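Local coordinates for protein trehalose-6-phosphate phosphatase (Neosartorya fumigata, PDB 5DXL) that belongs to the trehalose-phosphatase family of the HAD clan and pairs a Rossmann-like core with a smaller alpha/beta cap, at residues C91-P96 with A194-Q199; S130-K135 with L139-R144; D28-P33 with V241-S246; A40-D45 with Q70-E75. One frame throughout, in Å; residues are numbered along the deposited sequence. Where two conformers were deposited one is given.

In the fold
The four contacts sample both parts of a HAD-type molecule. Contacts 1 and 3 both reach the eight-stranded core sheet, contact 1 on the antiparallel extension (92-94, 101-103) beyond strand 84-87 and contact 3 at the C-terminal end of its parallel strands, with their centres 21 Å apart. Segment 28-33 of contact 3 carries the end of the DXDGT signature that marks the active-site loop of the HAD clan. Contact 4 lies beside it, centres 17 Å apart, and touches it where Ala41 CB packs 3.5 Å from Asp28 OD1. Contact 4 also meets contact 1, through Gln70 and Phe92. Contact 2 stands apart in the cap, its centre about 30 Å from those of the other three.

Contact 1 of 4, residues C91-P96 with A194-Q199; sequences CFIRQP and AARLVQ
Ile93 and Arg196 meet where helix 190-199 packs against the core sheet near strand 92-94, in the antiparallel extension added to the Rossmann-like fold. A classic beta bulge, in which Cys91 and Phe92 together face Ala87, leads into that strand. The backbones stay well apart, Gln95 CA and Leu197 CA being 10.6 Å from each other, and long side chains span the gap. Ile93 sends its CG1 branch straight out, with CG1 opposite the backbone N (chi1 -170°) and the chain extended to CD1. The terminal methyl stops 3.2 Å from Arg196 NH2, a tight approach that is oblique to the guanidinium. Arg196 comes from the opposite direction, its chain bent at chi3 (56°). Gln95 closes in beside them, NE2 lying 4.2 Å from Arg196 NH2. Trp63 of strand 60-65 touches Ile93, Gln95 and Leu197 alike, and so ties the two segments through a third element. Arg94, the next residue along the strand, leaves the contact and bonds through its guanidinium to the backbone carbonyls of Gly78, Ile80 and Leu83. A branched apolar residue suits the buried strand position, and a long basic one suits the helix flank at the contact's margin. Because NH1 of Arg196 forms a salt bridge with Glu200, just beyond the helix end, its charge is probably balanced there, and the contact with Ile93 is van der Waals packing.

Contact 2 of 4, residues S130-K135 with L139-R144; sequences SFIERK and LTWHYR
Phe131 and His142 share one face of the strand pair and cross at a slant, their rings nearly parallel (9° between planes) but slid until they barely overlap (centroids 4.7 Å apart). What sits over the phenyl face is the histidine methylene: His142 CB stands 3.7 Å from the Phe131 ring centroid, a CH-pi contact. Phe131 gets there because CG lies between its backbone N and carbonyl carbon (chi1 68°), which folds the ring over the neighbouring strand. His142 NE2 donates a 2.6 Å hydrogen bond to Glu133 OE1. The oxygen is close to the imidazole plane, while the nitrogen meets the anti side of the carboxylate from somewhat out of its plane. CG2 of Thr140 lies over the rim of one imidazole face, and the bond to Glu133 probably fixes the ring's rotation. Imidazole suits the site, able to lie along a phenyl ring and still donate NE2-H to a carboxylate. These strands, 131-134 and 139-142, form an antiparallel hairpin at the edge of the four-stranded cap sheet, in keeping with the C2-type caps of the HAD clan. Four backbone hydrogen bonds join them. The other face, largely apolar, packs against helices 112-125 and 148-164. There Ile132 CG1 meets the edge of the indole, 4.1 Å from Trp141 CD1. Arg134 runs alongside Leu139, its CG 3.4 Å from Leu139 CD2, and carries its guanidinium on to Gln113.

Contact 3 of 4, residues D28-P33 with V241-S246; sequences DGTLTP and VTVGAS
The backbone of segment 28-33 curls into a tight turn at Gly29 and Thr30 and brings Thr30 CA to within 6.3 Å of Val243 CA, at the end of strand 238-243. Gly29 has a positive phi (76°), a conformation that a residue without a side chain adopts easily, and a weak 2.8 Å bond from Gly29 N to Thr32 O spans the turn. Val243 points at this turn and touches it with both branches. Its CG1, opposite the backbone N (chi1 177°), rests 3.7 Å from Gly29 O, while its CG2 lies 4.1 Å from Thr30 CG2, the two side chains meeting at a slant. Valine fits here because its forked, beta-branched side chain suits a strand and can meet a carbonyl oxygen and a methyl at once. Gly29 and Thr30 belong to the DXDGT signature that follows the first strand of the HAD core, and strand 211-216 runs between 21-25 and 238-243, so the contact spans the C-terminal end of that middle strand. Threonine serves two neighbours: its methyl joins the apolar contact, and its hydroxyl makes a weak hydrogen bond to Asp217. Val243 also packs on Val262 of helix 259-270, the same helix that Leu31 packs on. The strand ends with Val243, and Gly244 after it has backbone angles (phi 159°) that would press any side chain against the carbonyl O of Val243.

Contact 4 of 4, residues A40-D45 with Q70-E75; sequences AAIPSD and QAFLDE
Phe72 carries most of this contact, its phenyl ring extending from helix 70-77 to the loop formed by Ala41, Ile42 and Pro43. With CG opposite the backbone N (chi1 180°) the ring stands well out from the helix, which lets it cross a gap of 8.7 Å between Phe72 CA and Ile42 CA. Ile42 supplies the nearest carbon: its CG1 lies 4.0 Å from Phe72 CE2, approaching obliquely. Pro43 closes in at the end of the ring, CD 4.4 Å from Phe72 CZ, again at a slant. Separately, the carbonyl O of Ala41 comes to the ring edge, 4.1 Å from Phe72 CZ, where the slightly positive ring hydrogens suit an oxygen; the same O accepts a hydrogen bond from Tyr27 OH. A large flat ring fits the place because it can reach several loop residues at once. Arg68 makes a cation-pi contact with the ring. Trp76, one turn further along helix 70-77, meets Phe72 and also touches Ile42 and Pro43, while Ser44 is the N-cap of helix 45-56, its OG bonded to Val47 N, so that the contact bridges the starts of two core helices.

Contact 1 of 4, residues C91-P96 with A194-Q199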
loop_
_atom_site.group_PDB
_atom_site.type_symbol
_atom_site.label_atom_id
_atom_site.label_comp_id
_atom_site.label_asym_id
_atom_site.label_seq_id
_atom_site.Cartn_x
_atom_site.Cartn_y
_atom_site.Cartn_z
ATOM N N CYS A 91 -1.676 -8.071 -5.000
ATOM C CA CYS A 91 -1.845 -9.293 -5.775
ATOM C C CYS A 91 -1.596 -9.109 -7.267
ATOM O O CYS A 91 -1.299 -10.073 -7.961
ATOM C CB CYS A 91 -3.239 -9.856 -5.548
ATOM S SG CYS A 91 -3.401 -10.553 -3.900
ATOM N N PHE A 92 -1.711 -7.877 -7.752
ATOM C CA PHE A 92 -1.468 -7.576 -9.164
ATOM C C PHE A 92 -0.506 -6.406 -9.271
ATOM O O PHE A 92 -0.673 -5.405 -8.577
ATOM C CB PHE A 92 -2.762 -7.237 -9.896
ATOM C CG PHE A 92 -3.661 -8.419 -10.120
ATOM C CD1 PHE A 92 -3.480 -9.246 -11.208
ATOM C CD2 PHE A 92 -4.682 -8.701 -9.228
ATOM C CE1 PHE A 92 -4.314 -10.346 -11.409
ATOM C CE2 PHE A 92 -5.520 -9.796 -9.423
ATOM C CZ PHE A 92 -5.333 -10.618 -10.513
ATOM N N ILE A 93 0.502 -6.536 -10.120
ATOM C CA ILE A 93 1.465 -5.452 -10.279
ATOM C C ILE A 93 1.735 -5.179 -11.752
ATOM O O ILE A 93 1.854 -6.104 -12.559
ATOM C CB ILE A 93 2.791 -5.754 -9.560
ATOM C CG1 ILE A 93 3.683 -4.517 -9.525
ATOM C CG2 ILE A 93 3.547 -6.894 -10.221
ATOM C CD1 ILE A 93 4.892 -4.683 -8.638
ATOM N N ARG A 94 1.802 -3.895 -12.094
ATOM C CA ARG A 94 2.226 -3.479 -13.430
ATOM C C ARG A 94 3.405 -2.540 -13.277
ATOM O O ARG A 94 3.280 -1.499 -12.628
ATOM C CB ARG A 94 1.091 -2.795 -14.198
ATOM C CG ARG A 94 1.494 -2.438 -15.663
ATOM C CD ARG A 94 0.572 -1.380 -16.345
ATOM N NE ARG A 94 0.861 -0.004 -15.920
ATOM C CZ ARG A 94 0.248 1.068 -16.427
ATOM N NH1 ARG A 94 -0.683 0.899 -17.370
ATOM N NH2 ARG A 94 0.545 2.303 -15.984
ATOM N N GLN A 95 4.556 -2.910 -13.841
ATOM C CA GLN A 95 5.736 -2.049 -13.780
ATOM C C GLN A 95 5.530 -0.814 -14.652
ATOM O O GLN A 95 4.818 -0.872 -15.652
ATOM C CB GLN A 95 6.992 -2.795 -14.257
ATOM C CG GLN A 95 7.424 -3.983 -13.402
ATOM C CD GLN A 95 7.902 -3.564 -12.021
ATOM O OE1 GLN A 95 8.519 -2.511 -11.849
ATOM N NE2 GLN A 95 7.624 -4.394 -11.030
ATOM N N PRO A 96 6.180 0.303 -14.293
ATOM C CA PRO A 96 6.214 1.458 -15.193
ATOM C C PRO A 96 6.615 1.069 -16.621
ATOM O O PRO A 96 7.576 0.308 -16.804
ATOM C CB PRO A 96 7.275 2.362 -14.554
ATOM C CG PRO A 96 7.145 2.055 -13.077
ATOM C CD PRO A 96 6.885 0.559 -13.026
ATOM N N ALA A 194 6.401 -1.874 -0.194
ATOM C CA ALA A 194 7.303 -0.709 -0.181
ATOM C C ALA A 194 8.800 -1.026 -0.031
ATOM O O ALA A 194 9.652 -0.358 -0.615
ATOM C CB ALA A 194 6.881 0.250 0.944
ATOM N N ALA A 195 9.128 -2.016 0.790
ATOM C CA ALA A 195 10.528 -2.383 0.956
ATOM C C ALA A 195 11.071 -2.952 -0.345
ATOM O O ALA A 195 12.196 -2.663 -0.733
ATOM C CB ALA A 195 10.699 -3.387 2.087
ATOM N N ARG A 196 10.245 -3.755 -1.008
ATOM C CA ARG A 196 10.609 -4.392 -2.268
ATOM C C ARG A 196 10.961 -3.334 -3.314
ATOM O O ARG A 196 11.941 -3.460 -4.043
ATOM C CB ARG A 196 9.461 -5.279 -2.760
ATOM C CG ARG A 196 9.882 -6.375 -3.722
ATOM C CD ARG A 196 8.680 -6.981 -4.442
ATOM N NE ARG A 196 7.891 -5.970 -5.147
ATOM C CZ ARG A 196 8.307 -5.303 -6.224
ATOM N NH1 ARG A 196 9.514 -5.528 -6.732
ATOM N NH2 ARG A 196 7.518 -4.401 -6.795
ATOM N N LEU A 197 10.163 -2.274 -3.362
ATOM C CA LEU A 197 10.398 -1.180 -4.296
ATOM C C LEU A 197 11.724 -0.466 -4.083
ATOM O O LEU A 197 12.385 -0.070 -5.038
ATOM C CB LEU A 197 9.263 -0.165 -4.207
ATOM C CG LEU A 197 8.141 -0.459 -5.189
ATOM C CD1 LEU A 197 7.002 0.515 -4.992
ATOM C CD2 LEU A 197 8.705 -0.373 -6.604
ATOM N N VAL A 198 12.104 -0.278 -2.826
ATOM C CA VAL A 198 13.345 0.420 -2.523
ATOM C C VAL A 198 14.558 -0.474 -2.811
ATOM O O VAL A 198 15.577 -0.013 -3.326
ATOM C CB VAL A 198 13.381 0.886 -1.051
ATOM C CG1 VAL A 198 14.761 1.381 -0.679
ATOM C CG2 VAL A 198 12.352 1.980 -0.825
ATOM N N GLN A 199 14.427 -1.756 -2.488
ATOM C CA GLN A 199 15.513 -2.710 -2.685
ATOM C C GLN A 199 15.745 -3.021 -4.163
ATOM O O GLN A 199 16.837 -3.439 -4.544
ATOM C CB GLN A 199 15.231 -3.997 -1.914
ATOM C CG GLN A 199 15.297 -3.828 -0.402
ATOM C CD GLN A 199 14.504 -4.884 0.332
ATOM O OE1 GLN A 199 13.880 -5.747 -0.286
ATOM N NE2 GLN A 199 14.517 -4.821 1.662
#

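Contact 2 of 4, residues S130-K135 with L139-R144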
loop_
_atom_site.group_PDB
_atom_site.type_symbol
_atom_site.label_atom_id
_atom_site.label_comp_id
_atom_site.label_asym_id
_atom_site.label_seq_id
_atom_site.Cartn_x
_atom_site.Cartn_y
_atom_site.Cartn_z
ATOM N N SER A 130 -20.149 -20.458 13.235
ATOM C CA SER A 130 -18.973 -20.002 12.488
ATOM C C SER A 130 -19.103 -20.364 11.023
ATOM O O SER A 130 -19.889 -21.234 10.668
ATOM C CB SER A 130 -17.679 -20.603 13.056
ATOM O OG SER A 130 -17.592 -22.001 12.800
ATOM N N PHE A 131 -18.324 -19.692 10.176
ATOM C CA PHE A 131 -18.291 -20.022 8.754
ATOM C C PHE A 131 -17.004 -19.547 8.107
ATOM O O PHE A 131 -16.273 -18.731 8.667
ATOM C CB PHE A 131 -19.501 -19.424 8.015
ATOM C CG PHE A 131 -19.501 -17.923 7.938
ATOM C CD1 PHE A 131 -20.045 -17.165 8.960
ATOM C CD2 PHE A 131 -18.977 -17.269 6.829
ATOM C CE1 PHE A 131 -20.059 -15.787 8.898
ATOM C CE2 PHE A 131 -18.986 -15.878 6.764
ATOM C CZ PHE A 131 -19.532 -15.144 7.803
ATOM N N ILE A 132 -16.754 -20.048 6.902
ATOM C CA ILE A 132 -15.532 -19.734 6.184
ATOM C C ILE A 132 -15.827 -18.799 5.032
ATOM O O ILE A 132 -16.766 -19.037 4.268
ATOM C CB ILE A 132 -14.863 -20.993 5.625
ATOM C CG1 ILE A 132 -14.525 -21.963 6.761
ATOM C CG2 ILE A 132 -13.618 -20.619 4.811
ATOM C CD1 ILE A 132 -14.163 -23.359 6.282
ATOM N N GLU A 133 -15.047 -17.727 4.947
ATOM C CA GLU A 133 -15.056 -16.832 3.797
ATOM C C GLU A 133 -13.818 -17.097 2.963
ATOM O O GLU A 133 -12.689 -16.994 3.442
ATOM C CB GLU A 133 -15.099 -15.368 4.238
ATOM C CG GLU A 133 -14.862 -14.384 3.076
ATOM C CD GLU A 133 -14.790 -12.933 3.527
ATOM O OE1 GLU A 133 -14.634 -12.679 4.744
ATOM O OE2 GLU A 133 -14.890 -12.033 2.657
ATOM N N ARG A 134 -14.024 -17.456 1.703
ATOM C CA ARG A 134 -12.895 -17.710 0.828
ATOM C C ARG A 134 -12.779 -16.600 -0.213
ATOM O O ARG A 134 -13.726 -16.326 -0.952
ATOM C CB ARG A 134 -13.040 -19.082 0.165
ATOM C CG ARG A 134 -11.918 -19.430 -0.798
ATOM C CD ARG A 134 -11.733 -20.940 -0.901
ATOM N NE ARG A 134 -10.399 -21.294 -1.386
ATOM C CZ ARG A 134 -9.966 -22.541 -1.536
ATOM N NH1 ARG A 134 -10.766 -23.558 -1.243
ATOM N NH2 ARG A 134 -8.734 -22.772 -1.981
ATOM N N LYS A 135 -11.634 -15.927 -0.236
ATOM C CA LYS A 135 -11.328 -15.015 -1.340
ATOM C C LYS A 135 -10.176 -15.581 -2.164
ATOM O O LYS A 135 -9.661 -16.663 -1.846
ATOM C CB LYS A 135 -10.991 -13.623 -0.817
ATOM C CG LYS A 135 -12.176 -12.887 -0.226
ATOM C CD LYS A 135 -12.025 -11.389 -0.416
ATOM C CE LYS A 135 -13.282 -10.646 -0.004
ATOM N NZ LYS A 135 -13.189 -9.192 -0.321
ATOM N N LEU A 139 -7.991 -16.316 3.200
ATOM C CA LEU A 139 -9.019 -17.198 3.744
ATOM C C LEU A 139 -9.355 -16.727 5.145
ATOM O O LEU A 139 -8.459 -16.502 5.948
ATOM C CB LEU A 139 -8.540 -18.653 3.771
ATOM C CG LEU A 139 -8.203 -19.307 2.426
ATOM C CD1 LEU A 139 -7.746 -20.743 2.628
ATOM C CD2 LEU A 139 -9.388 -19.251 1.517
ATOM N N THR A 140 -10.641 -16.568 5.426
ATOM C CA THR A 140 -11.049 -15.989 6.704
ATOM C C THR A 140 -12.075 -16.857 7.419
ATOM O O THR A 140 -13.088 -17.256 6.839
ATOM C CB THR A 140 -11.625 -14.573 6.511
ATOM O OG1 THR A 140 -10.675 -13.772 5.799
ATOM C CG2 THR A 140 -11.885 -13.926 7.870
ATOM N N TRP A 141 -11.795 -17.162 8.684
ATOM C CA TRP A 141 -12.737 -17.890 9.520
ATOM C C TRP A 141 -13.502 -16.898 10.396
ATOM O O TRP A 141 -12.893 -16.173 11.165
ATOM C CB TRP A 141 -12.000 -18.930 10.382
ATOM C CG TRP A 141 -12.940 -19.820 11.131
ATOM C CD1 TRP A 141 -13.927 -20.595 10.594
ATOM C CD2 TRP A 141 -12.994 -20.029 12.551
ATOM N NE1 TRP A 141 -14.587 -21.281 11.592
ATOM C CE2 TRP A 141 -14.034 -20.945 12.796
ATOM C CE3 TRP A 141 -12.261 -19.535 13.631
ATOM C CZ2 TRP A 141 -14.361 -21.375 14.084
ATOM C CZ3 TRP A 141 -12.592 -19.966 14.915
ATOM C CH2 TRP A 141 -13.629 -20.872 15.122
ATOM N N HIS A 142 -14.823 -16.855 10.237
ATOM C CA HIS A 142 -15.686 -15.910 10.956
ATOM C C HIS A 142 -16.409 -16.617 12.090
ATOM O O HIS A 142 -16.929 -17.707 11.890
ATOM C CB HIS A 142 -16.742 -15.302 10.018
ATOM C CG HIS A 142 -16.191 -14.426 8.931
ATOM N ND1 HIS A 142 -16.105 -13.054 9.056
ATOM C CD2 HIS A 142 -15.734 -14.718 7.691
ATOM C CE1 HIS A 142 -15.609 -12.542 7.942
ATOM N NE2 HIS A 142 -15.382 -13.529 7.095
ATOM N N TYR A 143 -16.497 -15.992 13.264
ATOM C CA TYR A 143 -17.192 -16.650 14.373
ATOM C C TYR A 143 -17.997 -15.713 15.286
ATOM O O TYR A 143 -18.290 -16.061 16.430
ATOM C CB TYR A 143 -16.179 -17.450 15.203
ATOM C CG TYR A 143 -15.057 -16.645 15.784
ATOM C CD1 TYR A 143 -15.180 -16.059 17.046
ATOM C CD2 TYR A 143 -13.870 -16.464 15.091
ATOM C CE1 TYR A 143 -14.153 -15.311 17.591
ATOM C CE2 TYR A 143 -12.834 -15.715 15.629
ATOM C CZ TYR A 143 -12.985 -15.142 16.878
ATOM O OH TYR A 143 -11.960 -14.402 17.417
ATOM N N ARG A 144 -18.398 -14.547 14.788
ATOM C CA ARG A 144 -19.162 -13.621 15.628
ATOM C C ARG A 144 -20.476 -14.218 16.125
ATOM O O ARG A 144 -20.927 -13.872 17.210
ATOM C CB ARG A 144 -19.449 -12.308 14.873
ATOM C CG ARG A 144 -20.175 -11.252 15.719
ATOM C CD ARG A 144 -19.392 -10.945 16.993
ATOM N NE ARG A 144 -20.101 -10.088 17.936
ATOM C CZ ARG A 144 -20.704 -10.526 19.039
ATOM N NH1 ARG A 144 -20.693 -11.822 19.338
ATOM N NH2 ARG A 144 -21.323 -9.674 19.848
#

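Contact 3 of 4, residues D28-P33 with V241-S246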
loop_
_atom_site.group_PDB
_atom_site.type_symbol
_atom_site.label_atom_id
_atom_site.label_comp_id
_atom_site.label_asym_id
_atom_site.label_seq_id
_atom_site.Cartn_x
_atom_site.Cartn_y
_atom_site.Cartn_z
ATOM N N ASP A 28 -7.207 5.801 -2.495
ATOM C CA ASP A 28 -8.360 6.253 -1.717
ATOM C C ASP A 28 -7.944 6.854 -0.386
ATOM O O ASP A 28 -7.077 6.320 0.295
ATOM C CB ASP A 28 -9.326 5.091 -1.476
ATOM C CG ASP A 28 -10.028 4.664 -2.740
ATOM O OD1 ASP A 28 -10.919 5.413 -3.198
ATOM O OD2 ASP A 28 -9.678 3.606 -3.294
ATOM N N GLY A 29 -8.556 7.977 -0.021
ATOM C CA GLY A 29 -8.204 8.664 1.212
ATOM C C GLY A 29 -6.908 9.461 1.186
ATOM O O GLY A 29 -6.604 10.187 2.138
ATOM N N THR A 30 -6.159 9.333 0.095
ATOM C CA THR A 30 -4.826 9.919 0.008
ATOM C C THR A 30 -4.755 10.868 -1.182
ATOM O O THR A 30 -4.504 12.056 -1.004
ATOM C CB THR A 30 -3.747 8.812 -0.099
ATOM O OG1 THR A 30 -3.792 7.990 1.069
ATOM C CG2 THR A 30 -2.347 9.432 -0.199
ATOM N N LEU A 31 -5.023 10.364 -2.385
ATOM C CA LEU A 31 -5.077 11.205 -3.577
ATOM C C LEU A 31 -6.483 11.743 -3.815
ATOM O O LEU A 31 -6.670 12.699 -4.567
ATOM C CB LEU A 31 -4.604 10.427 -4.813
ATOM C CG LEU A 31 -3.120 10.064 -4.815
ATOM C CD1 LEU A 31 -2.788 9.022 -5.896
ATOM C CD2 LEU A 31 -2.315 11.345 -5.025
ATOM N N THR A 32 -7.465 11.114 -3.171
ATOM C CA THR A 32 -8.868 11.471 -3.368
ATOM C C THR A 32 -9.610 11.253 -2.054
ATOM O O THR A 32 -9.220 10.420 -1.253
ATOM C CB THR A 32 -9.494 10.643 -4.509
ATOM O OG1 THR A 32 -10.699 11.270 -4.972
ATOM C CG2 THR A 32 -9.764 9.206 -4.073
ATOM N N PRO A 33 -10.673 12.023 -1.811
ATOM C CA PRO A 33 -11.354 11.882 -0.520
ATOM C C PRO A 33 -12.008 10.521 -0.288
ATOM O O PRO A 33 -12.388 9.840 -1.245
ATOM C CB PRO A 33 -12.426 12.985 -0.577
ATOM C CG PRO A 33 -11.863 13.999 -1.508
ATOM C CD PRO A 33 -11.129 13.206 -2.562
ATOM N N VAL A 241 4.789 10.439 4.891
ATOM C CA VAL A 241 3.776 11.436 5.199
ATOM C C VAL A 241 2.414 10.786 5.336
ATOM O O VAL A 241 1.918 10.185 4.390
ATOM C CB VAL A 241 3.698 12.510 4.092
ATOM C CG1 VAL A 241 2.767 13.649 4.511
ATOM C CG2 VAL A 241 5.078 13.054 3.727
ATOM N N THR A 242 1.805 10.895 6.511
ATOM C CA THR A 242 0.436 10.414 6.673
ATOM C C THR A 242 -0.553 11.509 6.304
ATOM O O THR A 242 -0.245 12.696 6.396
ATOM C CB THR A 242 0.155 9.928 8.117
ATOM O OG1 THR A 242 -1.093 9.225 8.143
ATOM C CG2 THR A 242 0.107 11.104 9.119
ATOM N N VAL A 243 -1.728 11.104 5.847
ATOM C CA VAL A 243 -2.802 12.045 5.599
ATOM C C VAL A 243 -3.707 12.002 6.831
ATOM O O VAL A 243 -4.286 10.957 7.156
ATOM C CB VAL A 243 -3.556 11.707 4.311
ATOM C CG1 VAL A 243 -4.722 12.663 4.097
ATOM C CG2 VAL A 243 -2.592 11.787 3.136
ATOM N N GLY A 244 -3.777 13.124 7.538
ATOM C CA GLY A 244 -4.506 13.186 8.794
ATOM C C GLY A 244 -4.013 14.360 9.615
ATOM O O GLY A 244 -3.245 15.202 9.126
ATOM N N ALA A 245 -4.460 14.421 10.864
ATOM C CA ALA A 245 -4.178 15.567 11.712
ATOM C C ALA A 245 -2.792 15.512 12.327
ATOM O O ALA A 245 -2.172 14.445 12.420
ATOM C CB ALA A 245 -5.236 15.663 12.815
ATOM N N SER A 246 -2.313 16.673 12.763
ATOM C CA SER A 246 -1.047 16.754 13.469
ATOM C C SER A 246 -1.031 15.849 14.685
ATOM O O SER A 246 -0.020 15.231 14.969
ATOM C CB SER A 246 -0.759 18.192 13.896
ATOM O OG SER A 246 0.478 18.262 14.593
#

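Contact 4 of 4, residues A40-D45 with Q70-E75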
loop_
_atom_site.group_PDB
_atom_site.type_symbol
_atom_site.label_atom_id
_atom_site.label_comp_id
_atom_site.label_asym_id
_atom_site.label_seq_id
_atom_site.Cartn_x
_atom_site.Cartn_y
_atom_site.Cartn_z
ATOM N N ALA A 40 -17.645 7.318 -6.955
ATOM C CA ALA A 40 -17.496 8.741 -6.663
ATOM C C ALA A 40 -16.028 9.091 -6.423
ATOM O O ALA A 40 -15.661 10.267 -6.356
ATOM C CB ALA A 40 -18.343 9.134 -5.451
ATOM N N ALA A 41 -15.192 8.065 -6.287
ATOM C CA ALA A 41 -13.762 8.277 -6.088
ATOM C C ALA A 41 -12.985 7.918 -7.344
ATOM O O ALA A 41 -11.786 7.675 -7.281
ATOM C CB ALA A 41 -13.247 7.467 -4.896
ATOM N N ILE A 42 -13.689 7.851 -8.473
ATOM C CA ILE A 42 -13.049 7.861 -9.785
ATOM C C ILE A 42 -12.247 9.143 -9.864
ATOM O O ILE A 42 -12.768 10.213 -9.524
ATOM C CB ILE A 42 -14.091 7.777 -10.917
ATOM C CG1 ILE A 42 -14.514 6.324 -11.124
ATOM C CG2 ILE A 42 -13.550 8.364 -12.206
ATOM C CD1 ILE A 42 -15.795 6.173 -11.900
ATOM N N PRO A 43 -10.966 9.045 -10.258
ATOM C CA PRO A 43 -10.085 10.205 -10.179
ATOM C C PRO A 43 -10.627 11.352 -10.996
ATOM O O PRO A 43 -10.989 11.176 -12.166
ATOM C CB PRO A 43 -8.756 9.689 -10.756
ATOM C CG PRO A 43 -9.141 8.515 -11.600
ATOM C CD PRO A 43 -10.278 7.881 -10.843
ATOM N N SER A 44 -10.711 12.511 -10.360
ATOM C CA SER A 44 -11.028 13.740 -11.053
ATOM C C SER A 44 -10.004 13.989 -12.144
ATOM O O SER A 44 -8.900 13.422 -12.121
ATOM C CB SER A 44 -11.043 14.915 -10.084
ATOM O OG SER A 44 -9.718 15.318 -9.787
ATOM N N ASP A 45 -10.364 14.840 -13.101
ATOM C CA ASP A 45 -9.421 15.280 -14.117
ATOM C C ASP A 45 -8.175 15.916 -13.494
ATOM O O ASP A 45 -7.069 15.741 -13.998
ATOM C CB ASP A 45 -10.081 16.275 -15.077
ATOM C CG ASP A 45 -11.120 15.625 -15.978
ATOM O OD1 ASP A 45 -11.191 14.376 -16.021
ATOM O OD2 ASP A 45 -11.857 16.374 -16.656
ATOM N N GLN A 70 -7.634 -4.535 -9.984
ATOM C CA GLN A 70 -6.797 -4.343 -11.161
ATOM C C GLN A 70 -7.569 -3.612 -12.255
ATOM O O GLN A 70 -7.066 -2.667 -12.867
ATOM C CB GLN A 70 -6.298 -5.702 -11.661
ATOM C CG GLN A 70 -5.556 -5.693 -12.978
ATOM C CD GLN A 70 -5.308 -7.102 -13.481
ATOM O OE1 GLN A 70 -5.897 -8.063 -12.981
ATOM N NE2 GLN A 70 -4.441 -7.234 -14.475
ATOM N N ALA A 71 -8.807 -4.031 -12.485
ATOM C CA ALA A 71 -9.597 -3.445 -13.562
ATOM C C ALA A 71 -9.888 -1.963 -13.328
ATOM O O ALA A 71 -9.972 -1.180 -14.290
ATOM C CB ALA A 71 -10.898 -4.223 -13.744
ATOM N N PHE A 72 -10.010 -1.565 -12.064
ATOM C CA PHE A 72 -10.270 -0.174 -11.720
ATOM C C PHE A 72 -9.045 0.687 -11.994
ATOM O O PHE A 72 -9.140 1.735 -12.645
ATOM C CB PHE A 72 -10.681 -0.037 -10.250
ATOM C CG PHE A 72 -10.958 1.381 -9.828
ATOM C CD1 PHE A 72 -9.943 2.182 -9.322
ATOM C CD2 PHE A 72 -12.239 1.910 -9.930
ATOM C CE1 PHE A 72 -10.200 3.487 -8.935
ATOM C CE2 PHE A 72 -12.503 3.212 -9.538
ATOM C CZ PHE A 72 -11.481 4.002 -9.038
ATOM N N LEU A 73 -7.889 0.255 -11.498
ATOM C CA LEU A 73 -6.673 1.041 -11.694
ATOM C C LEU A 73 -6.358 1.133 -13.179
ATOM O O LEU A 73 -5.993 2.193 -13.673
ATOM C CB LEU A 73 -5.474 0.437 -10.953
ATOM C CG LEU A 73 -5.524 0.472 -9.423
ATOM C CD1 LEU A 73 -4.183 0.004 -8.883
ATOM C CD2 LEU A 73 -5.885 1.856 -8.892
ATOM N N ASP A 74 -6.498 0.020 -13.889
ATOM C CA ASP A 74 -6.158 0.051 -15.309
ATOM C C ASP A 74 -7.110 0.945 -16.081
ATOM O O ASP A 74 -6.678 1.713 -16.952
ATOM C CB ASP A 74 -6.152 -1.344 -15.915
ATOM C CG ASP A 74 -5.345 -1.398 -17.202
ATOM O OD1 ASP A 74 -4.464 -0.524 -17.397
ATOM O OD2 ASP A 74 -5.600 -2.285 -18.020
ATOM N N GLU A 75 -8.396 0.877 -15.761
ATOM C CA GLU A 75 -9.363 1.670 -16.513
ATOM C C GLU A 75 -9.159 3.176 -16.342
ATOM O O GLU A 75 -9.259 3.947 -17.307
ATOM C CB GLU A 75 -10.789 1.301 -16.108
ATOM C CG GLU A 75 -11.808 2.276 -16.679
ATOM C CD GLU A 75 -13.070 1.608 -17.112
ATOM O OE1 GLU A 75 -13.545 0.743 -16.340
ATOM O OE2 GLU A 75 -13.590 1.959 -18.204
#